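Local coordinates for adhesion and penetration protein autotransporter (Haemophilus influenzae, PDB 3SYJ), which promotes bacterial adherence to and invasion of host cells, self-associates in bacterial aggregation, and carries a probable serine protease domain in its secreted passenger, at residues A[763-768]-A[782-787]; A[724-729]-A[744-749]. All blocks are in the same frame, centred on the assembly; numbering follows the deposited sequence.

Contact 1 of 2, residues A[763-768]-A[782-787]; sequences NGNVHL and SHQIQG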
# COMPACT_ATOMS: atom_id res chain seq x y z
N ASN A 763 4.22 -14.65 -5.80
CA ASN A 763 4.93 -13.68 -5.00
C ASN A 763 4.03 -12.47 -4.75
O ASN A 763 4.12 -11.45 -5.43
CB ASN A 763 6.22 -13.26 -5.72
CG ASN A 763 6.97 -12.17 -4.99
OD1 ASN A 763 6.47 -11.62 -4.01
ND2 ASN A 763 8.17 -11.85 -5.46
N GLY A 764 3.14 -12.61 -3.77
CA GLY A 764 2.16 -11.59 -3.45
C GLY A 764 1.07 -12.14 -2.55
O GLY A 764 1.13 -13.30 -2.13
N ASN A 765 0.06 -11.32 -2.26
CA ASN A 765 -0.94 -11.69 -1.25
C ASN A 765 -2.30 -12.06 -1.81
O ASN A 765 -2.67 -11.68 -2.92
CB ASN A 765 -1.08 -10.56 -0.23
CG ASN A 765 0.27 -10.07 0.28
OD1 ASN A 765 1.12 -10.87 0.68
ND2 ASN A 765 0.47 -8.76 0.24
N VAL A 766 -3.06 -12.82 -1.02
CA VAL A 766 -4.39 -13.26 -1.40
C VAL A 766 -5.43 -12.74 -0.42
O VAL A 766 -5.22 -12.75 0.80
CB VAL A 766 -4.47 -14.80 -1.46
CG1 VAL A 766 -5.87 -15.23 -1.88
CG2 VAL A 766 -3.42 -15.35 -2.42
N HIS A 767 -6.55 -12.28 -0.95
CA HIS A 767 -7.60 -11.69 -0.14
C HIS A 767 -8.95 -12.17 -0.68
O HIS A 767 -9.32 -11.86 -1.81
CB HIS A 767 -7.46 -10.16 -0.18
CG HIS A 767 -8.54 -9.43 0.54
ND1 HIS A 767 -9.29 -9.99 1.55
CD2 HIS A 767 -8.98 -8.15 0.42
CE1 HIS A 767 -10.16 -9.10 2.00
NE2 HIS A 767 -9.99 -7.98 1.33
N LEU A 768 -9.66 -12.95 0.13
CA LEU A 768 -10.97 -13.48 -0.26
C LEU A 768 -12.08 -12.87 0.58
O LEU A 768 -11.87 -12.52 1.74
CB LEU A 768 -11.04 -15.00 -0.08
CG LEU A 768 -9.88 -15.90 -0.47
CD1 LEU A 768 -8.80 -15.87 0.60
CD2 LEU A 768 -10.41 -17.32 -0.66
N SER A 782 4.85 -18.03 0.71
CA SER A 782 5.43 -17.35 1.86
C SER A 782 4.88 -15.94 2.05
O SER A 782 5.56 -15.07 2.59
CB SER A 782 6.95 -17.27 1.72
OG SER A 782 7.30 -16.45 0.62
N HIS A 783 3.65 -15.72 1.61
CA HIS A 783 3.02 -14.41 1.75
C HIS A 783 1.69 -14.47 2.51
O HIS A 783 1.34 -15.49 3.10
CB HIS A 783 2.87 -13.72 0.39
CG HIS A 783 4.19 -13.39 -0.25
ND1 HIS A 783 4.77 -12.14 -0.17
CD2 HIS A 783 5.04 -14.16 -0.97
CE1 HIS A 783 5.92 -12.15 -0.82
NE2 HIS A 783 6.11 -13.36 -1.31
N GLN A 784 0.97 -13.35 2.50
CA GLN A 784 -0.22 -13.20 3.34
C GLN A 784 -1.48 -13.76 2.68
O GLN A 784 -1.68 -13.59 1.48
CB GLN A 784 -0.42 -11.73 3.73
CG GLN A 784 0.66 -11.17 4.67
CD GLN A 784 0.62 -9.64 4.83
OE1 GLN A 784 -0.43 -9.01 4.70
NE2 GLN A 784 1.78 -9.05 5.12
N ILE A 785 -2.31 -14.44 3.46
CA ILE A 785 -3.66 -14.80 3.01
C ILE A 785 -4.72 -14.29 3.98
O ILE A 785 -4.67 -14.58 5.17
CB ILE A 785 -3.85 -16.31 2.82
CG1 ILE A 785 -2.74 -16.90 1.95
CG2 ILE A 785 -5.21 -16.59 2.19
CD1 ILE A 785 -2.90 -18.38 1.71
N GLN A 786 -5.68 -13.53 3.46
CA GLN A 786 -6.75 -12.97 4.27
C GLN A 786 -8.10 -13.43 3.74
O GLN A 786 -8.44 -13.19 2.58
CB GLN A 786 -6.67 -11.44 4.26
CG GLN A 786 -8.00 -10.72 4.48
CD GLN A 786 -8.44 -10.70 5.93
OE1 GLN A 786 -7.61 -10.60 6.84
NE2 GLN A 786 -9.75 -10.80 6.15
N GLY A 787 -8.87 -14.11 4.58
CA GLY A 787 -10.18 -14.60 4.17
C GLY A 787 -11.22 -14.40 5.25
O GLY A 787 -11.01 -14.77 6.40
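With chi1 of -48°, Asn765 sets its amide beside its own backbone N, and from there OD1 reaches across to the next coil and accepts the N-H of Gln784. This side-chain hydrogen bond, Gln784 N to Asn765 OD1, is 3.1 Å long and nearly straight at the hydrogen, but the donor stands well out of the amide plane. His783 has its ring beside its own backbone N as well (chi1 -65°), which lays one face over the turn before strand 766-768. The peptide N of Gly764 sits over the ring centre, 3.7 Å above the plane, and the carbonyl carbon of Asn763 lies over the same face nearer the rim.

Beyond this turn strands 766-768 and 785-787 run almost exactly parallel, and three backbone hydrogen bonds close the gap: Val766 N to Gln784 O, Gln786 N to Val766 O, and Leu768 N to Gln786 O, the last 2.7 Å long. The Gln786 carbonyl O also receives a weak hydrogen bond of 3.5 Å from His767 ND1, in the plane of the imidazole. His767 and Gln786 lie side by side on the outward face, with Gln786 CG 3.3 Å from His767 ND1 and the ring and amide planes 77° apart. On the other face CB of Val766 meets CG2 of Ile785 at 4.1 Å, while Leu768 CD1 slants over the same CG2 at 4.0 Å. Phe774 from strand 773-777 touches all three of these apolar side chains from within. Apolar residues inside, polar ones outside and in-register parallel strands on successive coils are the signature of the parallel beta-helix that forms the stalk of autotransporter passenger domains.

Contact 2 of 2, residues A[724-729]-A[744-749]; sequences NGNVTL and IGNIRL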
# COMPACT_ATOMS: atom_id res chain seq x y z
N ASN A 724 3.31 -9.79 -14.27
CA ASN A 724 3.76 -8.64 -13.52
C ASN A 724 2.57 -7.72 -13.28
O ASN A 724 2.46 -6.66 -13.89
CB ASN A 724 4.88 -7.92 -14.26
CG ASN A 724 6.12 -8.79 -14.42
OD1 ASN A 724 6.63 -9.36 -13.46
ND2 ASN A 724 6.62 -8.88 -15.65
N GLY A 725 1.67 -8.15 -12.40
CA GLY A 725 0.46 -7.41 -12.11
C GLY A 725 -0.47 -8.18 -11.20
O GLY A 725 -0.18 -9.32 -10.82
N ASN A 726 -1.60 -7.57 -10.84
CA ASN A 726 -2.58 -8.19 -9.96
C ASN A 726 -3.68 -8.92 -10.73
O ASN A 726 -3.90 -8.67 -11.91
CB ASN A 726 -3.24 -7.14 -9.05
CG ASN A 726 -2.24 -6.23 -8.36
OD1 ASN A 726 -1.24 -6.69 -7.81
ND2 ASN A 726 -2.51 -4.93 -8.39
N VAL A 727 -4.35 -9.84 -10.05
CA VAL A 727 -5.53 -10.48 -10.60
C VAL A 727 -6.72 -10.19 -9.69
O VAL A 727 -6.61 -10.25 -8.46
CB VAL A 727 -5.36 -12.01 -10.72
CG1 VAL A 727 -6.62 -12.65 -11.28
CG2 VAL A 727 -4.14 -12.35 -11.57
N THR A 728 -7.86 -9.86 -10.30
CA THR A 728 -9.09 -9.60 -9.57
C THR A 728 -10.24 -10.43 -10.13
O THR A 728 -10.45 -10.47 -11.34
CB THR A 728 -9.44 -8.12 -9.63
OG1 THR A 728 -8.36 -7.36 -9.08
CG2 THR A 728 -10.71 -7.84 -8.83
N LEU A 729 -10.98 -11.10 -9.26
CA LEU A 729 -12.01 -12.01 -9.73
C LEU A 729 -13.34 -11.72 -9.05
O LEU A 729 -13.38 -11.39 -7.87
CB LEU A 729 -11.61 -13.46 -9.47
CG LEU A 729 -10.31 -13.92 -10.11
CD1 LEU A 729 -9.15 -13.54 -9.22
CD2 LEU A 729 -10.34 -15.42 -10.33
N ILE A 744 4.21 -11.76 -9.95
CA ILE A 744 4.56 -10.71 -9.02
C ILE A 744 3.37 -9.77 -8.93
O ILE A 744 3.22 -8.87 -9.76
CB ILE A 744 5.80 -9.91 -9.45
CG1 ILE A 744 6.90 -10.85 -9.95
CG2 ILE A 744 6.30 -9.06 -8.30
CD1 ILE A 744 7.47 -11.73 -8.88
N GLY A 745 2.53 -10.01 -7.93
CA GLY A 745 1.32 -9.24 -7.73
C GLY A 745 0.35 -9.97 -6.82
O GLY A 745 0.61 -11.10 -6.40
N ASN A 746 -0.78 -9.33 -6.51
CA ASN A 746 -1.76 -9.91 -5.60
C ASN A 746 -2.95 -10.55 -6.30
O ASN A 746 -3.22 -10.27 -7.47
CB ASN A 746 -2.25 -8.84 -4.62
CG ASN A 746 -1.11 -8.14 -3.91
OD1 ASN A 746 -0.18 -8.78 -3.44
ND2 ASN A 746 -1.19 -6.82 -3.83
N ILE A 747 -3.66 -11.40 -5.57
CA ILE A 747 -4.91 -11.97 -6.04
C ILE A 747 -6.04 -11.56 -5.12
O ILE A 747 -5.94 -11.69 -3.90
CB ILE A 747 -4.85 -13.50 -6.09
CG1 ILE A 747 -3.75 -13.96 -7.03
CG2 ILE A 747 -6.20 -14.06 -6.50
CD1 ILE A 747 -3.56 -15.46 -7.06
N ARG A 748 -7.12 -11.06 -5.70
CA ARG A 748 -8.25 -10.56 -4.92
C ARG A 748 -9.54 -11.23 -5.40
O ARG A 748 -9.99 -10.98 -6.51
CB ARG A 748 -8.35 -9.04 -5.08
CG ARG A 748 -9.62 -8.41 -4.53
CD ARG A 748 -9.47 -7.99 -3.08
NE ARG A 748 -10.65 -7.28 -2.61
CZ ARG A 748 -11.77 -7.87 -2.20
NH1 ARG A 748 -11.86 -9.20 -2.19
NH2 ARG A 748 -12.81 -7.13 -1.79
N LEU A 749 -10.11 -12.10 -4.57
CA LEU A 749 -11.30 -12.85 -4.97
C LEU A 749 -12.56 -12.42 -4.22
O LEU A 749 -12.55 -12.32 -3.00
CB LEU A 749 -11.08 -14.34 -4.77
CG LEU A 749 -9.87 -14.97 -5.46
CD1 LEU A 749 -8.66 -14.94 -4.52
CD2 LEU A 749 -10.20 -16.39 -5.86
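Leu729, Ile747 and Leu749 make up the tightly packed side of this pair of beta-helix coils. Leu729 carries CG beside its backbone N (chi1 -58°), and its CD1 branch does the touching, 4.0 Å from Ile747 CG2 and 4.1 Å from Leu749 CG. Val727 joins the same buried face more loosely, its CB 4.5 Å from Ile747 CG1. Phe735 on strand 734-738 packs against Val727, Leu729 and Ile747, and Ala755 lies against Ile747 and Leu749, so this inward face is lined by apolar side chains.

The outward face is looser. Thr728 and Arg748 are paired across the strands, yet their side chains barely meet: Thr728 OG1 stays 4.3 Å from Arg748 CB. The Arg748 chain bends at chi2 and carries its guanidinium away from strand 727-729, toward His767 of the next coil.

Between these faces, hydrogen bonds run from Val727 N to Asn746 O, Arg748 N to Val727 O, and Leu729 N to Arg748 O. At the preceding turn Asn726 OD1 takes the N-H of Asn746 at 3.0 Å, almost straight at 177°, with the donor tilted 22° from the amide plane. Asn746 repeats the gesture one coil on, its own OD1 accepting from Asn765 N. Nearby, Gly745 brings its CA to 3.4 Å from Gly725 O in a C-H...O contact, an approach that leaves little room on that side of Gly745.

Chemically, the two strands are joined by a run of N-H...O=C hydrogen bonds, in which an asparagine side chain supplies the carbonyl at the turn; apolar packing between the coils backs these hydrogen bonds on the inward face, while side-chain contact on the partly exposed outer face is slight.

Overall arrangement
Contacts 1 and 2 lie about 10 Å apart, centre to centre, in the beta-helical stalk of the passenger domain, away from the probable protease active site. They follow in series along the chain: 724-729 with 744-749 first, then 763-768 with 782-787. Strands 727-729, 747-749, 766-768 and 785-787 stack in that order as parallel neighbours, each from a successive coil. The two contacts join directly where 747-749 pairs with 766-768: Ile747 N lies 2.8 Å from Asn765 O, a probable hydrogen bond, and His767 packs on Arg748. One coil-to-coil arrangement is thus repeated, building an elongated rod consistent with the protein's role in aggregation.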